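PDB 6JMB: ofchtiv-allosamidin, which probably hydrolyses chitin as a group IV insect chitinase of glycosyl hydrolase family 18, and is held here with the inhibitor allosamidin in its substrate cleft. Local coordinates for residues L121-E126 with T145-L150; T108-I113 with Y157-T162; D3-C8 with V185-V190. All blocks are in the same frame, centred on the assembly; numbering follows the deposited sequence.

Contact 1: L121-E126 with T145-L150; sequences LDVDWE and TLLKEL. With AMI (allosamizoline), chain C.
Leu-121 and Leu-150 meet at about a right angle, each giving its CD2 methyl, with 4.0 Å between Leu-121 CD2 and Leu-150 CD2. Leu-121 reaches the helix because its CG lies anti to the backbone N (chi1 178°). Next along the strand, Val-123 turns CG2 toward two leucines, with Leu-150 CD1 at 4.3 Å and Leu-147 CD2 at 4.4 Å. These are branch-end contacts at loose van der Waals range, between strand 120-124 and helix 138-154, whose axes run antiparallel (175°) some 11.5 Å apart in the short segments compared. This is the strand-to-helix half of a beta-alpha-beta unit in the TIM barrel, and the strand and its flanking residues carry the DxxDxDxE signature of family 18. Asp-122 and Asp-124 leave the face turned from the helix. Beyond the strand end, Glu-126 joins Asp-124 at the allosamizoline: Asp-124 OD2 stands 2.8 Å and Glu-126 OE2 3.0 Å from AMI N2, while Asp-194 and the backbone N of Trp-85 also bind the ligand. The chemistry is thus divided by face: hydrocarbon packs the strand against its helix, and on the ligand side two acidic side chains bring oxygens to the same inhibitor nitrogen.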
loop_
_atom_site.group_PDB
_atom_site.type_symbol
_atom_site.label_atom_id
_atom_site.label_comp_id
_atom_site.label_asym_id
_atom_site.label_seq_id
_atom_site.Cartn_x
_atom_site.Cartn_y
_atom_site.Cartn_z
ATOM N N LEU A 121 -10.750 11.683 -1.635
ATOM C CA LEU A 121 -11.079 10.300 -1.332
ATOM C C LEU A 121 -10.158 9.376 -2.112
ATOM O O LEU A 121 -9.925 9.582 -3.308
ATOM C CB LEU A 121 -12.527 10.000 -1.751
ATOM C CG LEU A 121 -13.016 8.563 -1.550
ATOM C CD1 LEU A 121 -13.149 8.242 -0.069
ATOM C CD2 LEU A 121 -14.336 8.330 -2.273
ATOM N N ASP A 122 -9.646 8.356 -1.433
ATOM C CA ASP A 122 -8.929 7.258 -2.064
ATOM C C ASP A 122 -9.813 6.024 -1.974
ATOM O O ASP A 122 -10.304 5.689 -0.890
ATOM C CB ASP A 122 -7.608 7.010 -1.329
ATOM C CG ASP A 122 -6.799 5.894 -1.945
ATOM O OD1 ASP A 122 -6.571 5.918 -3.176
ATOM O OD2 ASP A 122 -6.383 4.982 -1.198
ATOM N N VAL A 123 -10.038 5.360 -3.103
ATOM C CA VAL A 123 -10.888 4.174 -3.144
ATOM C C VAL A 123 -10.000 2.939 -3.215
ATOM O O VAL A 123 -9.218 2.777 -4.164
ATOM C CB VAL A 123 -11.876 4.221 -4.317
ATOM C CG1 VAL A 123 -12.800 3.013 -4.266
ATOM C CG2 VAL A 123 -12.687 5.511 -4.273
ATOM N N ASP A 124 -10.111 2.078 -2.200
ATOM C CA ASP A 124 -9.339 0.845 -2.085
ATOM C C ASP A 124 -10.287 -0.347 -1.949
ATOM O O ASP A 124 -10.284 -1.050 -0.935
ATOM C CB ASP A 124 -8.392 0.954 -0.880
ATOM C CG ASP A 124 -7.543 -0.284 -0.671
ATOM O OD1 ASP A 124 -7.289 -1.025 -1.640
ATOM O OD2 ASP A 124 -7.117 -0.510 0.478
ATOM N N TRP A 125 -11.123 -0.566 -2.960
ATOM C CA TRP A 125 -12.010 -1.721 -2.989
ATOM C C TRP A 125 -11.183 -2.946 -3.361
ATOM O O TRP A 125 -10.597 -2.995 -4.448
ATOM C CB TRP A 125 -13.098 -1.447 -4.028
ATOM C CG TRP A 125 -14.018 -2.583 -4.425
ATOM C CD1 TRP A 125 -14.054 -3.866 -3.939
ATOM C CD2 TRP A 125 -15.051 -2.498 -5.409
ATOM N NE1 TRP A 125 -15.052 -4.582 -4.571
ATOM C CE2 TRP A 125 -15.670 -3.765 -5.481
ATOM C CE3 TRP A 125 -15.509 -1.472 -6.240
ATOM C CZ2 TRP A 125 -16.732 -4.028 -6.354
ATOM C CZ3 TRP A 125 -16.564 -1.730 -7.104
ATOM C CH2 TRP A 125 -17.156 -3.005 -7.161
ATOM N N GLU A 126 -11.131 -3.935 -2.469
ATOM C CA GLU A 126 -10.311 -5.131 -2.679
ATOM C C GLU A 126 -11.214 -6.363 -2.773
ATOM O O GLU A 126 -11.501 -7.005 -1.759
ATOM C CB GLU A 126 -9.248 -5.250 -1.568
ATOM C CG GLU A 126 -8.379 -3.989 -1.484
ATOM C CD GLU A 126 -7.057 -4.169 -0.768
ATOM O OE1 GLU A 126 -6.793 -5.247 -0.199
ATOM O OE2 GLU A 126 -6.255 -3.210 -0.791
ATOM N N THR A 145 -17.931 3.282 -13.470
ATOM C CA THR A 145 -19.063 4.196 -13.346
ATOM C C THR A 145 -19.008 4.950 -12.027
ATOM O O THR A 145 -19.240 6.164 -11.986
ATOM C CB THR A 145 -20.374 3.423 -13.479
ATOM O OG1 THR A 145 -20.410 2.794 -14.763
ATOM C CG2 THR A 145 -21.575 4.356 -13.346
ATOM N N LEU A 146 -18.681 4.248 -10.941
ATOM C CA LEU A 146 -18.568 4.891 -9.637
ATOM C C LEU A 146 -17.524 6.002 -9.661
ATOM O O LEU A 146 -17.763 7.106 -9.156
ATOM C CB LEU A 146 -18.208 3.841 -8.589
ATOM C CG LEU A 146 -17.911 4.370 -7.183
ATOM C CD1 LEU A 146 -19.168 4.966 -6.558
ATOM C CD2 LEU A 146 -17.354 3.253 -6.310
ATOM N N LEU A 147 -16.357 5.729 -10.254
ATOM C CA LEU A 147 -15.313 6.750 -10.320
ATOM C C LEU A 147 -15.756 7.949 -11.151
ATOM O O LEU A 147 -15.488 9.101 -10.785
ATOM C CB LEU A 147 -14.026 6.150 -10.886
ATOM C CG LEU A 147 -13.367 5.058 -10.037
ATOM C CD1 LEU A 147 -12.191 4.449 -10.797
ATOM C CD2 LEU A 147 -12.925 5.601 -8.684
ATOM N N LYS A 148 -16.423 7.699 -12.283
ATOM C CA LYS A 148 -16.935 8.793 -13.105
ATOM C C LYS A 148 -17.873 9.690 -12.303
ATOM O O LYS A 148 -17.775 10.923 -12.355
ATOM C CB LYS A 148 -17.661 8.213 -14.318
ATOM C CG LYS A 148 -18.323 9.253 -15.204
ATOM C CD LYS A 148 -19.112 8.582 -16.317
ATOM C CE LYS A 148 -19.742 9.601 -17.248
ATOM N NZ LYS A 148 -20.721 8.969 -18.176
ATOM N N GLU A 149 -18.789 9.080 -11.548
ATOM C CA GLU A 149 -19.783 9.851 -10.809
ATOM C C GLU A 149 -19.162 10.573 -9.618
ATOM O O GLU A 149 -19.553 11.704 -9.298
ATOM C CB GLU A 149 -20.943 8.941 -10.405
ATOM C CG GLU A 149 -21.706 8.408 -11.626
ATOM C CD GLU A 149 -22.830 7.455 -11.281
ATOM O OE1 GLU A 149 -22.993 7.131 -10.091
ATOM O OE2 GLU A 149 -23.555 7.021 -12.208
ATOM N N LEU A 150 -18.185 9.948 -8.956
ATOM C CA LEU A 150 -17.447 10.644 -7.905
ATOM C C LEU A 150 -16.730 11.865 -8.464
ATOM O O LEU A 150 -16.789 12.955 -7.883
ATOM C CB LEU A 150 -16.440 9.697 -7.249
ATOM C CG LEU A 150 -16.998 8.720 -6.213
ATOM C CD1 LEU A 150 -16.075 7.518 -6.055
ATOM C CD2 LEU A 150 -17.217 9.401 -4.857
HETATM C C1 AMI C . -2.741 -2.877 1.307
HETATM C C2 AMI C . -4.286 -2.704 1.594
HETATM C C3 AMI C . -4.390 -2.789 3.034
HETATM C C4 AMI C . -3.222 -3.769 3.463
HETATM C C5 AMI C . -2.117 -3.230 2.685
HETATM C C6 AMI C . -0.907 -4.225 2.550
HETATM C C7 AMI C . -3.440 -0.851 0.732
HETATM C C8 AMI C . -4.641 1.263 -0.019
HETATM C C9 AMI C . -2.092 1.101 -0.218
HETATM N N2 AMI C . -4.606 -1.530 1.115
HETATM N N7 AMI C . -3.398 0.503 0.165
HETATM O O3 AMI C . -5.688 -3.235 3.422
HETATM O O4 AMI C . -2.855 -3.703 4.834
HETATM O O6 AMI C . -1.389 -5.450 2.037
HETATM O O7 AMI C . -2.291 -1.563 0.907
#

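Contact 2: T108-I113 with Y157-T162; sequences TSLAMI and YGLLLT
The ring of Tyr-157 receives Leu-110 on one face, where the CD1 methyl stands 4.0 Å above the plane and is displaced toward the rim. The other methyl comes in on the same side of the plane, farther out along the ring: Leu-110 CD2 lies 3.6 Å from Tyr-157 CE1 and 3.9 Å from its OH. The two side chains cross at about a right angle, and the fork of the leucine spans the CD1-CE1 side of the ring. The setting is the outer layer of the TIM barrel, where helix 99-116 packs against the turn that leads from helix 138-154 into strand 160-165. Tyr-157 forms the exposed margin of this contact; Leu-110, Ile-113 and Leu-159 are buried beneath it. Leu-159 pushes its two methyls toward the helix and is shared between residues about one turn apart. It crosses Leu-110 nearly perpendicularly but slides past Ile-113 in the opposite direction. On that second side the branch methyl does the touching: with CG2 of Ile-113 anti to the backbone N, it comes within 3.7 Å of Leu-159 CD2. Phe-154, at the end of helix 138-154, touches both Ile-113 and Leu-159, and Val-80 of strand 77-83 also packs on Ile-113, tying the helix to the barrel wall. All the contacts between the two segments are apolar. The packing is tightest where methyl meets methyl, for Leu-110 CD1 and Leu-159 CD1 are 3.5 Å apart, closer than usual van der Waals contact.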
loop_
_atom_site.group_PDB
_atom_site.type_symbol
_atom_site.label_atom_id
_atom_site.label_comp_id
_atom_site.label_asym_id
_atom_site.label_seq_id
_atom_site.Cartn_x
_atom_site.Cartn_y
_atom_site.Cartn_z
ATOM N N THR A 108 -22.533 10.688 1.159
ATOM C CA THR A 108 -22.071 10.457 2.528
ATOM C C THR A 108 -20.552 10.540 2.637
ATOM O O THR A 108 -20.029 11.032 3.645
ATOM C CB THR A 108 -22.591 9.134 3.089
ATOM O OG1 THR A 108 -22.190 8.049 2.246
ATOM C CG2 THR A 108 -24.107 9.160 3.216
ATOM N N SER A 109 -19.821 10.063 1.624
ATOM C CA SER A 109 -18.370 10.236 1.657
ATOM C C SER A 109 -17.997 11.707 1.540
ATOM O O SER A 109 -17.094 12.181 2.241
ATOM C CB SER A 109 -17.688 9.392 0.575
ATOM O OG SER A 109 -17.956 9.881 -0.728
ATOM N N LEU A 110 -18.700 12.457 0.685
ATOM C CA LEU A 110 -18.446 13.891 0.589
ATOM C C LEU A 110 -18.698 14.588 1.921
ATOM O O LEU A 110 -17.937 15.478 2.316
ATOM C CB LEU A 110 -19.326 14.499 -0.502
ATOM C CG LEU A 110 -19.294 16.018 -0.658
ATOM C CD1 LEU A 110 -17.924 16.466 -1.118
ATOM C CD2 LEU A 110 -20.355 16.455 -1.652
ATOM N N ALA A 111 -19.763 14.196 2.625
ATOM C CA ALA A 111 -20.055 14.798 3.925
ATOM C C ALA A 111 -18.909 14.585 4.909
ATOM O O ALA A 111 -18.514 15.516 5.625
ATOM C CB ALA A 111 -21.368 14.241 4.483
ATOM N N MET A 112 -18.365 13.366 4.969
ATOM C CA MET A 112 -17.229 13.108 5.853
ATOM C C MET A 112 -16.009 13.912 5.424
ATOM O O MET A 112 -15.310 14.495 6.264
ATOM C CB MET A 112 -16.911 11.611 5.865
ATOM C CG MET A 112 -18.007 10.756 6.495
ATOM S SD MET A 112 -17.617 8.992 6.519
ATOM C CE MET A 112 -16.454 8.925 7.878
ATOM N N ILE A 113 -15.751 13.973 4.118
ATOM C CA ILE A 113 -14.597 14.712 3.617
ATOM C C ILE A 113 -14.678 16.183 4.024
ATOM O O ILE A 113 -13.709 16.763 4.531
ATOM C CB ILE A 113 -14.480 14.522 2.094
ATOM C CG1 ILE A 113 -13.943 13.118 1.792
ATOM C CG2 ILE A 113 -13.614 15.613 1.463
ATOM C CD1 ILE A 113 -14.190 12.662 0.369
ATOM N N TYR A 157 -16.159 20.851 -5.860
ATOM C CA TYR A 157 -15.487 21.259 -4.637
ATOM C C TYR A 157 -13.966 21.257 -4.746
ATOM O O TYR A 157 -13.292 21.550 -3.751
ATOM C CB TYR A 157 -15.925 20.363 -3.468
ATOM C CG TYR A 157 -17.433 20.265 -3.290
ATOM C CD1 TYR A 157 -18.170 19.295 -3.952
ATOM C CD2 TYR A 157 -18.113 21.140 -2.448
ATOM C CE1 TYR A 157 -19.546 19.199 -3.795
ATOM C CE2 TYR A 157 -19.488 21.048 -2.277
ATOM C CZ TYR A 157 -20.199 20.077 -2.953
ATOM O OH TYR A 157 -21.566 19.982 -2.788
ATOM N N GLY A 158 -13.405 20.927 -5.906
ATOM C CA GLY A 158 -11.960 20.874 -6.043
ATOM C C GLY A 158 -11.294 19.737 -5.299
ATOM O O GLY A 158 -10.114 19.841 -4.947
ATOM N N LEU A 159 -12.016 18.647 -5.055
ATOM C CA LEU A 159 -11.508 17.536 -4.263
ATOM C C LEU A 159 -10.769 16.526 -5.135
ATOM O O LEU A 159 -11.053 16.373 -6.325
ATOM C CB LEU A 159 -12.666 16.842 -3.548
ATOM C CG LEU A 159 -13.320 17.689 -2.455
ATOM C CD1 LEU A 159 -14.621 17.051 -2.020
ATOM C CD2 LEU A 159 -12.380 17.863 -1.266
ATOM N N LEU A 160 -9.814 15.834 -4.517
ATOM C CA LEU A 160 -9.051 14.795 -5.193
ATOM C C LEU A 160 -9.802 13.469 -5.152
ATOM O O LEU A 160 -10.563 13.189 -4.223
ATOM C CB LEU A 160 -7.698 14.608 -4.505
ATOM C CG LEU A 160 -6.740 15.798 -4.565
ATOM C CD1 LEU A 160 -5.545 15.565 -3.655
ATOM C CD2 LEU A 160 -6.286 16.031 -5.993
ATOM N N LEU A 161 -9.577 12.653 -6.179
ATOM C CA LEU A 161 -10.092 11.289 -6.240
ATOM C C LEU A 161 -8.958 10.390 -6.702
ATOM O O LEU A 161 -8.426 10.577 -7.802
ATOM C CB LEU A 161 -11.268 11.180 -7.220
ATOM C CG LEU A 161 -11.822 9.762 -7.400
ATOM C CD1 LEU A 161 -12.417 9.235 -6.099
ATOM C CD2 LEU A 161 -12.857 9.732 -8.520
ATOM N N THR A 162 -8.585 9.423 -5.871
ATOM C CA THR A 162 -7.515 8.488 -6.203
ATOM C C THR A 162 -7.997 7.068 -5.963
ATOM O O THR A 162 -9.046 6.842 -5.355
ATOM C CB THR A 162 -6.258 8.764 -5.366
ATOM O OG1 THR A 162 -6.528 8.485 -3.984
ATOM C CG2 THR A 162 -5.830 10.215 -5.508
#

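Contact 3: D3-C8 with V185-V190; sequences DKIVVC and VDYIGV
Ile-5 lays its CD1 methyl over one face of the Tyr-187 ring, 3.9 Å from the centroid and 26° off the normal, a CH-pi contact. It is an interaction through the interior of the TIM barrel: strands 5-11 and 187-190 are not neighbours in the wall, and inward-pointing side chains have to bridge the distance. Tyr-187 does most of the bridging. Its CG sits between the backbone N and the carbonyl carbon (chi1 56°), and the ring is thereby carried toward the first strand. The methyl is off centre, nearest Tyr-187 CD2 at 3.6 Å, so one side of the ring takes the weight of Ile-5. Val-7 packs just as closely on the far end of the tyrosine, both branches meeting the phenol oxygen: Val-7 CG2 lies 3.5 Å and CG1 3.6 Å from Tyr-187 OH. His-35 meets the same ring edge-to-face, and Thr-162 also touches it, so the tyrosine is packed from several directions in the barrel core. Away from this ring the contact is loose. The backbones of Val-7 and Gly-189 face each other with their CA atoms 8.3 Å apart, and the glycine has no side chain to send across. At the other end Asp-3, solvent-exposed, and Lys-4 turn to other partners, with Lys-4 NZ hydrogen-bonded to the carbonyl O of Leu-339.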
loop_
_atom_site.group_PDB
_atom_site.type_symbol
_atom_site.label_atom_id
_atom_site.label_comp_id
_atom_site.label_asym_id
_atom_site.label_seq_id
_atom_site.Cartn_x
_atom_site.Cartn_y
_atom_site.Cartn_z
ATOM N N ASP A 3 6.367 18.138 -9.030
ATOM C CA ASP A 3 5.478 17.198 -9.701
ATOM C C ASP A 3 5.558 15.772 -9.154
ATOM O O ASP A 3 4.539 15.089 -9.088
ATOM C CB ASP A 3 5.716 17.199 -11.212
ATOM C CG ASP A 3 5.004 16.058 -11.912
ATOM O OD1 ASP A 3 3.776 16.157 -12.138
ATOM O OD2 ASP A 3 5.677 15.053 -12.222
ATOM N N LYS A 4 6.752 15.316 -8.775
ATOM C CA LYS A 4 6.862 14.026 -8.099
ATOM C C LYS A 4 6.114 14.084 -6.774
ATOM O O LYS A 4 6.151 15.093 -6.063
ATOM C CB LYS A 4 8.327 13.683 -7.824
ATOM C CG LYS A 4 9.203 13.489 -9.059
ATOM C CD LYS A 4 8.583 12.537 -10.062
ATOM C CE LYS A 4 9.576 12.164 -11.152
ATOM N NZ LYS A 4 8.877 11.807 -12.414
ATOM N N ILE A 5 5.420 12.996 -6.439
ATOM C CA ILE A 5 4.624 12.955 -5.220
ATOM C C ILE A 5 5.026 11.765 -4.358
ATOM O O ILE A 5 5.591 10.774 -4.831
ATOM C CB ILE A 5 3.098 12.966 -5.484
ATOM C CG1 ILE A 5 2.657 11.708 -6.235
ATOM C CG2 ILE A 5 2.689 14.242 -6.230
ATOM C CD1 ILE A 5 1.151 11.633 -6.442
ATOM N N VAL A 6 4.747 11.894 -3.066
ATOM C CA VAL A 6 4.989 10.847 -2.084
ATOM C C VAL A 6 3.671 10.648 -1.352
ATOM O O VAL A 6 3.226 11.535 -0.614
ATOM C CB VAL A 6 6.113 11.222 -1.106
ATOM C CG1 VAL A 6 6.297 10.134 -0.071
ATOM C CG2 VAL A 6 7.414 11.450 -1.860
ATOM N N VAL A 7 3.039 9.501 -1.567
ATOM C CA VAL A 7 1.708 9.214 -1.034
ATOM C C VAL A 7 1.885 8.295 0.169
ATOM O O VAL A 7 2.234 7.117 0.018
ATOM C CB VAL A 7 0.807 8.583 -2.106
ATOM C CG1 VAL A 7 -0.581 8.280 -1.542
ATOM C CG2 VAL A 7 0.707 9.496 -3.325
ATOM N N CYS A 8 1.656 8.828 1.367
ATOM C CA CYS A 8 1.877 8.097 2.611
ATOM C C CYS A 8 0.544 7.611 3.157
ATOM O O CYS A 8 -0.296 8.429 3.536
ATOM C CB CYS A 8 2.491 9.015 3.663
ATOM S SG CYS A 8 4.122 9.663 3.271
ATOM N N VAL A 185 -9.359 9.688 -12.257
ATOM C CA VAL A 185 -8.617 9.821 -11.011
ATOM C C VAL A 185 -7.460 10.790 -11.193
ATOM O O VAL A 185 -6.945 10.987 -12.301
ATOM C CB VAL A 185 -8.126 8.465 -10.464
ATOM C CG1 VAL A 185 -9.312 7.537 -10.213
ATOM C CG2 VAL A 185 -7.122 7.819 -11.422
ATOM N N ASP A 186 -7.053 11.400 -10.081
ATOM C CA ASP A 186 -5.841 12.208 -10.085
ATOM C C ASP A 186 -4.600 11.341 -10.249
ATOM O O ASP A 186 -3.646 11.735 -10.929
ATOM C CB ASP A 186 -5.784 13.041 -8.811
ATOM C CG ASP A 186 -6.841 14.116 -8.801
ATOM O OD1 ASP A 186 -6.628 15.157 -9.458
ATOM O OD2 ASP A 186 -7.902 13.913 -8.181
ATOM N N TYR A 187 -4.594 10.157 -9.639
ATOM C CA TYR A 187 -3.527 9.192 -9.859
ATOM C C TYR A 187 -3.998 7.824 -9.396
ATOM O O TYR A 187 -4.999 7.693 -8.677
ATOM C CB TYR A 187 -2.209 9.573 -9.161
ATOM C CG TYR A 187 -2.319 9.791 -7.673
ATOM C CD1 TYR A 187 -2.380 8.711 -6.792
ATOM C CD2 TYR A 187 -2.347 11.078 -7.141
ATOM C CE1 TYR A 187 -2.473 8.914 -5.422
ATOM C CE2 TYR A 187 -2.441 11.288 -5.775
ATOM C CZ TYR A 187 -2.509 10.201 -4.921
ATOM O OH TYR A 187 -2.615 10.407 -3.563
ATOM N N ILE A 188 -3.256 6.814 -9.839
ATOM C CA ILE A 188 -3.476 5.417 -9.483
ATOM C C ILE A 188 -2.304 4.961 -8.625
ATOM O O ILE A 188 -1.146 4.995 -9.068
ATOM C CB ILE A 188 -3.591 4.545 -10.741
ATOM C CG1 ILE A 188 -4.831 4.919 -11.548
ATOM C CG2 ILE A 188 -3.636 3.080 -10.365
ATOM C CD1 ILE A 188 -4.975 4.125 -12.830
ATOM N N GLY A 189 -2.595 4.539 -7.398
ATOM C CA GLY A 189 -1.578 3.951 -6.550
ATOM C C GLY A 189 -1.510 2.457 -6.783
ATOM O O GLY A 189 -2.393 1.724 -6.335
ATOM N N VAL A 190 -0.496 1.990 -7.505
ATOM C CA VAL A 190 -0.390 0.569 -7.821
ATOM C C VAL A 190 0.276 -0.136 -6.647
ATOM O O VAL A 190 1.372 0.244 -6.219
ATOM C CB VAL A 190 0.388 0.346 -9.125
ATOM C CG1 VAL A 190 0.369 -1.122 -9.505
ATOM C CG2 VAL A 190 -0.202 1.192 -10.249
#

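The three contacts sample a single barrel from outside to inside. Contacts 1 and 2, with centres 11 Å apart, share adjacent strands 120-124 and 160-165, joined by the backbone and by Asp-122 OD1, 2.7 Å from Thr-162 OG1 in a hydrogen bond. Contact 2 is linked in turn to contact 3, about 17 Å away between centres, where Asp-186 N lies 2.8 Å from Leu-161 O in a probable hydrogen bond. Along the chain contact 1 is nested within contact 2, and contact 2 within contact 3. Contact 1 itself reaches the allosamizoline through its acidic residues, contact 3 runs beneath it with the Val-7 side chain about 7 Å off, and contact 2 belongs to the outer helical layer.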